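Local coordinates for mandelate racemase / muconate lactonizing enzyme family protein (Agrobacterium tumefaciens, PDB 4DXK) that probably works as a lyase or racemase of the enolase superfamily, on a barrel that binds a sodium ion through three carboxylates, at residues 174-179 against 213-218; 195-200 against 231-236; 225-230 against 254-259; 239-244 against 260-265. One frame throughout, in Å; residues are numbered along the deposited sequence.

Contact 1. Residues 174-179 against 213-218. With NA (sodium ion), chain C; PO4 (phosphate ion), chain B.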
# COMPACT_ATOMS: atom_id res chain seq x y z
N TRP A 174 24.48 22.41 16.17
CA TRP A 174 23.85 22.75 14.90
C TRP A 174 24.82 23.42 13.93
O TRP A 174 24.65 24.59 13.57
CB TRP A 174 22.58 23.61 15.10
CG TRP A 174 22.69 24.75 16.08
CD1 TRP A 174 23.02 26.04 15.80
CD2 TRP A 174 22.41 24.69 17.48
NE1 TRP A 174 22.98 26.79 16.95
CE2 TRP A 174 22.61 25.99 18.00
CE3 TRP A 174 22.02 23.67 18.35
CZ2 TRP A 174 22.43 26.29 19.35
CZ3 TRP A 174 21.84 23.97 19.69
CH2 TRP A 174 22.05 25.27 20.17
N PRO A 175 25.85 22.69 13.49
CA PRO A 175 26.91 23.29 12.68
C PRO A 175 26.54 23.48 11.21
O PRO A 175 27.36 24.02 10.47
CB PRO A 175 28.07 22.30 12.83
CG PRO A 175 27.40 20.98 13.00
CD PRO A 175 26.13 21.26 13.78
N PHE A 176 25.35 23.05 10.79
CA PHE A 176 24.95 23.19 9.39
C PHE A 176 24.10 24.44 9.13
O PHE A 176 23.76 24.74 7.98
CB PHE A 176 24.19 21.95 8.92
CG PHE A 176 25.00 20.69 8.97
CD1 PHE A 176 25.81 20.33 7.90
CD2 PHE A 176 24.99 19.88 10.10
CE1 PHE A 176 26.59 19.17 7.96
CE2 PHE A 176 25.76 18.72 10.15
CZ PHE A 176 26.55 18.37 9.09
N ASP A 177 23.75 25.17 10.19
CA ASP A 177 22.82 26.29 10.03
C ASP A 177 23.39 27.41 9.17
O ASP A 177 22.68 28.03 8.38
CB ASP A 177 22.40 26.86 11.39
CG ASP A 177 21.42 25.96 12.14
OD1 ASP A 177 21.30 24.76 11.84
OD2 ASP A 177 20.79 26.48 13.08
N ALA A 178 24.69 27.68 9.32
CA ALA A 178 25.32 28.74 8.54
C ALA A 178 25.26 28.44 7.04
O ALA A 178 24.91 29.30 6.22
CB ALA A 178 26.77 28.96 8.99
N ALA A 179 25.58 27.20 6.69
CA ALA A 179 25.49 26.77 5.30
C ALA A 179 24.05 26.85 4.79
O ALA A 179 23.82 27.25 3.64
CB ALA A 179 26.04 25.37 5.16
N ILE A 213 26.06 12.48 20.47
CA ILE A 213 26.01 13.75 19.76
C ILE A 213 24.70 13.85 19.01
O ILE A 213 24.44 13.11 18.05
CB ILE A 213 27.17 13.92 18.74
CG1 ILE A 213 28.53 13.67 19.40
CG2 ILE A 213 27.12 15.31 18.12
CD1 ILE A 213 29.69 13.66 18.41
N MET A 214 23.86 14.77 19.47
CA MET A 214 22.60 15.09 18.80
C MET A 214 22.85 16.18 17.77
O MET A 214 23.65 17.09 18.02
CB MET A 214 21.59 15.59 19.82
CG MET A 214 21.18 14.54 20.82
SD MET A 214 20.98 15.24 22.45
CE MET A 214 20.51 13.78 23.38
N VAL A 215 22.19 16.09 16.62
CA VAL A 215 22.33 17.11 15.60
C VAL A 215 21.01 17.81 15.41
O VAL A 215 19.98 17.17 15.16
CB VAL A 215 22.78 16.51 14.27
CG1 VAL A 215 23.13 17.63 13.30
CG2 VAL A 215 23.97 15.59 14.48
N GLU A 216 21.06 19.12 15.54
CA GLU A 216 19.92 19.99 15.32
C GLU A 216 20.05 20.63 13.95
O GLU A 216 21.12 21.13 13.61
CB GLU A 216 19.97 21.09 16.38
CG GLU A 216 19.09 22.24 16.09
CD GLU A 216 17.67 21.87 16.34
OE1 GLU A 216 16.97 21.46 15.39
OE2 GLU A 216 17.27 21.96 17.52
N PHE A 217 18.97 20.62 13.16
CA PHE A 217 18.97 21.27 11.84
C PHE A 217 18.01 22.45 11.73
O PHE A 217 17.99 23.14 10.72
CB PHE A 217 18.63 20.26 10.75
CG PHE A 217 19.66 19.19 10.57
CD1 PHE A 217 20.84 19.45 9.88
CD2 PHE A 217 19.47 17.91 11.10
CE1 PHE A 217 21.79 18.47 9.70
CE2 PHE A 217 20.42 16.92 10.92
CZ PHE A 217 21.58 17.20 10.21
N HIS A 218 17.18 22.64 12.75
CA HIS A 218 16.25 23.77 12.81
C HIS A 218 15.34 23.88 11.59
O HIS A 218 14.93 24.98 11.21
CB HIS A 218 17.01 25.07 13.03
CG HIS A 218 17.59 25.21 14.40
ND1 HIS A 218 18.90 25.55 14.63
CD2 HIS A 218 17.02 25.06 15.62
CE1 HIS A 218 19.12 25.61 15.93
NE2 HIS A 218 18.00 25.31 16.55
NA NA C . 15.32 22.02 18.46
P PO4 B . 17.09 23.56 20.64
O1 PO4 B . 16.24 22.35 20.29
O2 PO4 B . 16.21 24.78 20.81
O3 PO4 B . 17.85 23.38 21.92
O4 PO4 B . 18.08 23.82 19.52
O HOH W 1 22.83 22.40 11.89
O HOH W 2 20.60 23.35 9.56
O HOH W 3 14.59 22.08 16.26
O HOH W 4 15.38 24.38 18.38
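His218 ND1 donates to Asp177 OD2 in a short bond of 2.6 Å. The N-H meets the syn lone pair of OD2, on the side of the other oxygen. The acceptor lies close to the histidine ring plane, while ring and carboxylate planes are turned 65° apart. Two waters lie close to the other oxygen, OD1, and probably donate to it. One of them also takes the N-H of Phe176 and lies near Glu216 O; the second lies near Phe217 O.

The same histidine meets Trp174 with an edge. Its CE1 sits over the indole face, 3.7 Å from Trp174 CG, in a T-shaped pair. Trp174 holds CG between its backbone N and carbonyl carbon (chi1 45°), which puts the indole face against His218. Trp174 CB packs 3.2 Å from Glu216 O. Two residues before the histidine, at the end of the strand, Glu216 puts its CG over the centre of the imidazole. A bend in the Glu216 chain (chi2 74°) brings OE1 to His218 N and OE2 to the sodium, 2.2 Å away. Farther from the sodium Phe176 and Phe217 lie side by side, with Phe176 CD2 3.5 Å from Phe217 CE1. Ile229 of helix 223-232 packs on both rings.

Strand 212-216 ends here at the metal site, which Glu242 and Glu268 share. His218 NE2 also makes a weak bond to O4 of a phosphate, probably from the crystallisation liquor. The carboxylate of Asp177 thus fixes the rotation of the imidazole and probably helps keep NE2 turned toward the anion site beside the sodium.

Contact 2. Residues 195-200 against 231-236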
# COMPACT_ATOMS: atom_id res chain seq x y z
N SER A 195 33.44 21.22 6.00
CA SER A 195 33.71 22.15 7.09
C SER A 195 32.74 21.94 8.25
O SER A 195 33.15 21.99 9.41
CB SER A 195 33.62 23.59 6.60
OG SER A 195 34.63 23.85 5.63
N ALA A 196 31.47 21.71 7.94
CA ALA A 196 30.47 21.50 8.98
C ALA A 196 30.63 20.17 9.72
O ALA A 196 30.12 20.00 10.82
CB ALA A 196 29.08 21.63 8.38
N LEU A 197 31.36 19.22 9.12
CA LEU A 197 31.62 17.94 9.77
C LEU A 197 32.76 18.02 10.78
O LEU A 197 32.90 17.15 11.63
CB LEU A 197 31.92 16.86 8.73
CG LEU A 197 30.77 16.47 7.80
CD1 LEU A 197 31.26 15.48 6.75
CD2 LEU A 197 29.62 15.87 8.59
N GLU A 198 33.58 19.06 10.68
CA GLU A 198 34.74 19.17 11.57
C GLU A 198 34.46 19.13 13.08
O GLU A 198 35.22 18.51 13.82
CB GLU A 198 35.60 20.37 11.16
CG GLU A 198 36.24 20.18 9.79
CD GLU A 198 37.31 21.21 9.48
OE1 GLU A 198 37.11 22.40 9.80
OE2 GLU A 198 38.36 20.82 8.92
N PRO A 199 33.36 19.77 13.55
CA PRO A 199 33.09 19.63 14.99
C PRO A 199 32.88 18.18 15.42
O PRO A 199 33.25 17.82 16.54
CB PRO A 199 31.80 20.42 15.18
CG PRO A 199 31.82 21.43 14.09
CD PRO A 199 32.48 20.76 12.92
N PHE A 200 32.27 17.36 14.56
CA PHE A 200 32.07 15.95 14.89
C PHE A 200 33.42 15.24 15.02
O PHE A 200 33.63 14.45 15.94
CB PHE A 200 31.19 15.29 13.84
CG PHE A 200 29.82 15.89 13.74
CD1 PHE A 200 28.78 15.43 14.53
CD2 PHE A 200 29.57 16.94 12.86
CE1 PHE A 200 27.52 16.00 14.45
CE2 PHE A 200 28.32 17.51 12.77
CZ PHE A 200 27.29 17.04 13.57
N LYS A 231 23.59 11.26 5.11
CA LYS A 231 24.52 10.21 4.70
C LYS A 231 25.95 10.55 5.11
O LYS A 231 26.70 9.68 5.60
CB LYS A 231 24.45 9.97 3.19
CG LYS A 231 23.11 9.41 2.74
CD LYS A 231 23.16 8.88 1.31
CE LYS A 231 23.47 9.97 0.32
NZ LYS A 231 23.72 9.42 -1.06
N ALA A 232 26.33 11.81 4.94
CA ALA A 232 27.69 12.24 5.27
C ALA A 232 27.99 12.14 6.76
O ALA A 232 29.16 12.09 7.16
CB ALA A 232 27.92 13.67 4.77
N LEU A 233 26.95 12.13 7.59
CA LEU A 233 27.15 12.06 9.04
C LEU A 233 27.39 10.64 9.55
O LEU A 233 27.73 10.46 10.72
CB LEU A 233 25.96 12.68 9.78
CG LEU A 233 25.97 14.20 9.78
CD1 LEU A 233 24.59 14.76 10.10
CD2 LEU A 233 27.00 14.72 10.78
N THR A 234 27.22 9.65 8.68
CA THR A 234 27.35 8.25 9.06
C THR A 234 28.60 7.90 9.90
O THR A 234 28.47 7.20 10.91
CB THR A 234 27.25 7.31 7.83
OG1 THR A 234 26.01 7.54 7.15
CG2 THR A 234 27.33 5.85 8.24
N PRO A 235 29.80 8.39 9.51
CA PRO A 235 30.99 7.95 10.26
C PRO A 235 31.04 8.45 11.71
O PRO A 235 31.89 7.99 12.46
CB PRO A 235 32.15 8.58 9.48
CG PRO A 235 31.61 8.86 8.13
CD PRO A 235 30.16 9.19 8.33
N TYR A 236 30.16 9.37 12.09
CA TYR A 236 30.29 10.01 13.40
C TYR A 236 29.35 9.48 14.47
O TYR A 236 29.33 10.00 15.59
CB TYR A 236 30.19 11.53 13.26
CG TYR A 236 31.18 12.05 12.24
CD1 TYR A 236 32.52 12.18 12.56
CD2 TYR A 236 30.78 12.35 10.95
CE1 TYR A 236 33.44 12.62 11.63
CE2 TYR A 236 31.68 12.80 10.01
CZ TYR A 236 33.01 12.93 10.36
OH TYR A 236 33.92 13.38 9.42
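Leu233 and Phe200 meet as methyl on ring. Leu233 CD2 stands over one face of the Phe200 ring, 3.7 Å from its centroid and only 15° off the ring normal. This is a CH-pi contact. The second one runs the other way, from the helix to the 3-10 turn: Phe200 CB lies over one face of the Tyr236 ring and comes to 3.6 Å from Tyr236 CG. The two aromatic planes are tilted by 39° and neither stack nor meet edge to face. The opposite face of Tyr236 is taken by the CB of its own neighbour, Pro235.

Leu197 comes one turn earlier on the helix. Its CD2 reaches Leu233 CD2 at 3.6 Å and Tyr236 CE2 at 4.0 Å, crossing the tyrosine at about a right angle. Leu197 has CG anti to its carbonyl carbon (chi1 -66°), which carries CG toward the second segment; from there CD2 goes to Leu233 and Tyr236, and CD1 to Ala232 CB at 4.3 Å.

The contact joins helix 190-207 to the last part of helix 223-232 and the 3-10 segment 234-236, on the outside of the barrel. Phe200 also packs inward on Ile173, Ile213 and Val215 of two barrel strands. Arg204, further along the first helix, bonds Tyr236 O. Between the two segments themselves the contact is apolar. It depends on dispersion and on close fit of methyl, methylene and ring, not on directed bonds.

Contact 3. Residues 225-230 against 254-259; sequences PAMQIA and TRYAAV
Met227 reaches from helix 225-230 to helix 254-259 and meets three residues there along its length. CB lies 3.7 Å from Val259 CG2. CG touches the same methyl at 3.7 Å and lies 4.1 Å from Tyr256 CD1. With CG anti to the carbonyl carbon (chi1 -70°) and chi2 extended, the chain runs straight out to the sulfur. In the conformer described, SD lies 3.5 Å from Arg255 O. At chi3 the chain bends, and CE ends near the Arg255 guanidinium. Met227 is also modelled in a second conformer. The guanidinium has its polar partner on another chain: NH1 bonds Ala285 O of a neighbouring subunit.

The two helices run nearly parallel, 9.4 Å apart at the axes and crossing at -18°. They are consecutive outer helices of the alpha/beta barrel, and strand 240-242 comes between them in the chain.

Tyr256 fills the inner side of the interface. Its CG is anti to the backbone N (chi1 -176°), which sends the ring toward helix 225-230. There Ala226 O sits at the ring edge, near its plane, 3.5 Å from Tyr256 CE1. Further out, Ala230 CB packs 3.7 Å from Tyr256 CZ. A water in the ring plane joins the phenol OH to Ala226 O, donating to the carbonyl. The same OH is bonded to His241 ND1 of strand 240-242, and Pro244 and Ile264 pack on the tyrosine from the barrel side.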
# COMPACT_ATOMS: atom_id res chain seq x y z
N PRO A 225 19.27 18.05 -0.04
CA PRO A 225 20.48 18.30 0.75
C PRO A 225 20.38 17.72 2.17
O PRO A 225 21.40 17.33 2.74
CB PRO A 225 20.59 19.83 0.76
CG PRO A 225 19.20 20.32 0.50
CD PRO A 225 18.64 19.31 -0.47
N ALA A 226 19.18 17.65 2.75
CA ALA A 226 19.03 16.99 4.04
C ALA A 226 19.51 15.53 3.98
O ALA A 226 20.24 15.07 4.87
CB ALA A 226 17.59 17.07 4.52
N MET A 227 19.12 14.81 2.93
CA MET A 227 19.54 13.42 2.79
C MET A 227 21.05 13.31 2.53
O MET A 227 21.71 12.41 3.03
CB MET A 227 18.73 12.69 1.71
CG MET A 227 17.28 12.44 2.10
SD MET A 227 16.38 11.35 0.98
CE MET A 227 16.37 12.32 -0.54
N GLN A 228 21.59 14.25 1.75
CA GLN A 228 23.02 14.28 1.47
C GLN A 228 23.82 14.46 2.77
O GLN A 228 24.80 13.76 3.01
CB GLN A 228 23.30 15.45 0.52
CG GLN A 228 24.75 15.63 0.13
CD GLN A 228 24.94 16.87 -0.72
OE1 GLN A 228 23.98 17.53 -1.10
NE2 GLN A 228 26.19 17.17 -1.04
N ILE A 229 23.38 15.40 3.60
CA ILE A 229 24.01 15.65 4.89
C ILE A 229 23.89 14.44 5.82
O ILE A 229 24.86 14.05 6.48
CB ILE A 229 23.43 16.92 5.56
CG1 ILE A 229 23.77 18.17 4.75
CG2 ILE A 229 23.90 17.03 7.01
CD1 ILE A 229 22.97 19.39 5.14
N ALA A 230 22.69 13.85 5.86
CA ALA A 230 22.45 12.69 6.71
C ALA A 230 23.44 11.58 6.39
O ALA A 230 24.06 11.00 7.29
CB ALA A 230 21.02 12.19 6.55
N THR A 254 9.59 9.90 5.20
CA THR A 254 9.84 8.49 4.89
C THR A 254 11.10 8.32 4.05
O THR A 254 11.90 7.40 4.25
CB THR A 254 8.64 7.82 4.22
OG1 THR A 254 8.44 8.36 2.91
CG2 THR A 254 7.39 8.05 5.05
N ARG A 255 11.31 9.23 3.12
CA ARG A 255 12.51 9.15 2.30
C ARG A 255 13.76 9.50 3.08
O ARG A 255 14.81 8.90 2.86
CB ARG A 255 12.37 10.05 1.10
CG ARG A 255 11.28 9.54 0.20
CD ARG A 255 11.16 10.39 -1.00
NE ARG A 255 12.39 10.40 -1.79
CZ ARG A 255 12.51 11.12 -2.89
NH1 ARG A 255 11.48 11.85 -3.29
NH2 ARG A 255 13.64 11.11 -3.58
N TYR A 256 13.64 10.45 4.00
CA TYR A 256 14.76 10.81 4.84
C TYR A 256 15.16 9.62 5.71
O TYR A 256 16.35 9.29 5.82
CB TYR A 256 14.41 12.02 5.71
CG TYR A 256 15.58 12.49 6.53
CD1 TYR A 256 16.49 13.40 6.01
CD2 TYR A 256 15.80 12.01 7.81
CE1 TYR A 256 17.59 13.83 6.75
CE2 TYR A 256 16.89 12.42 8.56
CZ TYR A 256 17.78 13.34 8.03
OH TYR A 256 18.86 13.74 8.78
N ALA A 257 14.18 8.99 6.33
CA ALA A 257 14.46 7.86 7.22
C ALA A 257 15.10 6.69 6.47
O ALA A 257 15.84 5.90 7.06
CB ALA A 257 13.19 7.40 7.92
N ALA A 258 14.84 6.60 5.17
CA ALA A 258 15.39 5.53 4.34
C ALA A 258 16.90 5.61 4.20
O ALA A 258 17.56 4.59 3.95
CB ALA A 258 14.74 5.54 2.96
N VAL A 259 17.47 6.80 4.36
CA VAL A 259 18.91 6.96 4.21
C VAL A 259 19.63 7.44 5.47
O VAL A 259 20.85 7.40 5.53
CB VAL A 259 19.27 7.92 3.05
CG1 VAL A 259 18.67 7.43 1.74
CG2 VAL A 259 18.81 9.33 3.35
O HOH W 5 20.18 15.75 7.58

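Contact 4. Residues 239-244 against 260-265. With NA (sodium ion), chain C.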
# COMPACT_ATOMS: atom_id res chain seq x y z
N PHE A 239 23.46 10.60 17.31
CA PHE A 239 22.43 10.01 18.15
C PHE A 239 21.02 10.25 17.60
O PHE A 239 20.19 9.34 17.59
CB PHE A 239 22.54 10.58 19.56
CG PHE A 239 21.66 9.91 20.57
CD1 PHE A 239 21.92 8.61 20.99
CD2 PHE A 239 20.56 10.58 21.10
CE1 PHE A 239 21.11 7.99 21.93
CE2 PHE A 239 19.76 9.96 22.05
CZ PHE A 239 20.03 8.66 22.46
N TRP A 240 20.76 11.47 17.16
CA TRP A 240 19.51 11.79 16.48
C TRP A 240 19.71 12.94 15.53
O TRP A 240 20.66 13.71 15.67
CB TRP A 240 18.36 12.01 17.48
CG TRP A 240 18.23 13.32 18.23
CD1 TRP A 240 18.38 14.60 17.75
CD2 TRP A 240 17.81 13.45 19.60
NE1 TRP A 240 18.08 15.51 18.75
CE2 TRP A 240 17.73 14.82 19.89
CE3 TRP A 240 17.51 12.53 20.60
CZ2 TRP A 240 17.36 15.30 21.15
CZ3 TRP A 240 17.13 13.00 21.85
CH2 TRP A 240 17.06 14.37 22.11
N HIS A 241 18.82 13.04 14.54
CA HIS A 241 18.83 14.13 13.57
C HIS A 241 17.52 14.87 13.72
O HIS A 241 16.45 14.36 13.33
CB HIS A 241 19.00 13.60 12.14
CG HIS A 241 20.36 13.04 11.88
ND1 HIS A 241 20.69 12.43 10.68
CD2 HIS A 241 21.47 12.99 12.64
CE1 HIS A 241 21.95 12.03 10.73
NE2 HIS A 241 22.45 12.35 11.91
N GLU A 242 17.59 16.05 14.31
CA GLU A 242 16.40 16.78 14.74
C GLU A 242 15.98 17.80 13.69
O GLU A 242 16.79 18.61 13.22
CB GLU A 242 16.70 17.48 16.07
CG GLU A 242 15.52 18.23 16.68
CD GLU A 242 15.84 18.75 18.07
OE1 GLU A 242 16.77 18.23 18.71
OE2 GLU A 242 15.17 19.71 18.52
N ASP A 243 14.69 17.76 13.35
CA ASP A 243 14.10 18.70 12.39
C ASP A 243 14.96 18.86 11.14
O ASP A 243 15.34 19.97 10.77
CB ASP A 243 13.81 20.03 13.08
CG ASP A 243 12.68 19.92 14.08
OD1 ASP A 243 11.81 19.08 13.86
OD2 ASP A 243 12.66 20.67 15.07
N PRO A 244 15.26 17.74 10.45
CA PRO A 244 16.13 17.83 9.28
C PRO A 244 15.52 18.61 8.12
O PRO A 244 16.27 19.15 7.29
CB PRO A 244 16.33 16.37 8.88
CG PRO A 244 15.11 15.66 9.43
CD PRO A 244 14.85 16.35 10.73
N SER A 260 18.89 7.90 6.48
CA SER A 260 19.53 8.49 7.65
C SER A 260 20.15 7.44 8.56
O SER A 260 19.52 6.44 8.90
CB SER A 260 18.54 9.34 8.44
OG SER A 260 19.20 9.96 9.54
N PRO A 261 21.41 7.67 8.99
CA PRO A 261 22.07 6.74 9.91
C PRO A 261 21.63 6.93 11.36
O PRO A 261 22.06 6.16 12.22
CB PRO A 261 23.55 7.10 9.76
CG PRO A 261 23.52 8.57 9.47
CD PRO A 261 22.32 8.74 8.55
N ALA A 262 20.81 7.94 11.62
CA ALA A 262 20.31 8.21 12.96
C ALA A 262 18.80 8.40 12.88
O ALA A 262 18.29 8.86 11.85
CB ALA A 262 20.97 9.46 13.52
N PRO A 263 18.09 8.10 13.98
CA PRO A 263 16.64 8.34 13.98
C PRO A 263 16.33 9.82 13.85
O PRO A 263 17.11 10.69 14.28
CB PRO A 263 16.20 7.83 15.36
CG PRO A 263 17.43 7.86 16.20
CD PRO A 263 18.55 7.53 15.25
N ILE A 264 15.18 10.10 13.26
CA ILE A 264 14.65 11.45 13.19
C ILE A 264 14.14 11.86 14.56
O ILE A 264 13.38 11.12 15.20
CB ILE A 264 13.48 11.51 12.20
CG1 ILE A 264 13.95 11.16 10.79
CG2 ILE A 264 12.81 12.88 12.21
CD1 ILE A 264 12.82 10.90 9.82
N SER A 265 14.53 13.04 15.00
CA SER A 265 13.95 13.67 16.16
C SER A 265 12.97 14.73 15.65
O SER A 265 13.37 15.65 14.93
CB SER A 265 15.08 14.29 16.98
OG SER A 265 14.63 15.15 17.98
NA NA C . 15.32 22.02 18.46
O HOH W 3 14.59 22.08 16.26
O HOH W 4 15.38 24.38 18.38
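Ser265 CB sits over the five-membered ring of Trp240, 3.5 Å from its centroid and 15° off the normal. Ala262 CB makes a similar CH-pi contact on the next residue, 3.7 Å from the centroid of the His241 ring. Beside Trp240 on the same face of the sheet, Glu242 CG packs 3.5 Å from Ser265 OG.

Backbone bonds hold the strands in parallel register, His241 beside Ile264 and Glu242 beside Ser265. His241 N donates to Pro263 O, Ser265 N to His241 O, and Asp243 N to Ser265 O, each at 2.9 Å. Ser260 OG donates in the carbonyl plane to Ala262 O and so ties up the turn before the strand. His241 NE2 is bonded to Thr238.

Glu242 runs extended from CG to the metal, with OE2 2.3 Å from the sodium. Its OE1 accepts from Trp240 NE1 on the anti side and forms a salt bridge with Lys172. Asp243 OD2 takes a bond from a water on the sodium, while OD1 is bonded to Ser267. Glu216 and Glu268 supply the other carboxylates. Metal-binding acids at the C-terminal ends of successive parallel strands are typical of the enolase-superfamily barrel.

From the N terminus, segment 174-179 opens the first loop, which contact 1 closes at 213-218 after helix 190-207. Segment 195-200 lies within that loop, but its partner 231-236 lies beyond, so contacts 1 and 2 cross. Contact 3 crosses contact 2 in turn, since 225-230 precedes 231-236 and pairs with 254-259. Contact 4 starts inside the contact 3 loop and ends past it, at 260-265. Contact 1 is in series with contacts 3 and 4, and contact 2 with contact 4. Contacts 1 and 4 join barrel strands and loops at the sodium; contacts 2 and 3 join neighbouring outer helices through helix 223-232.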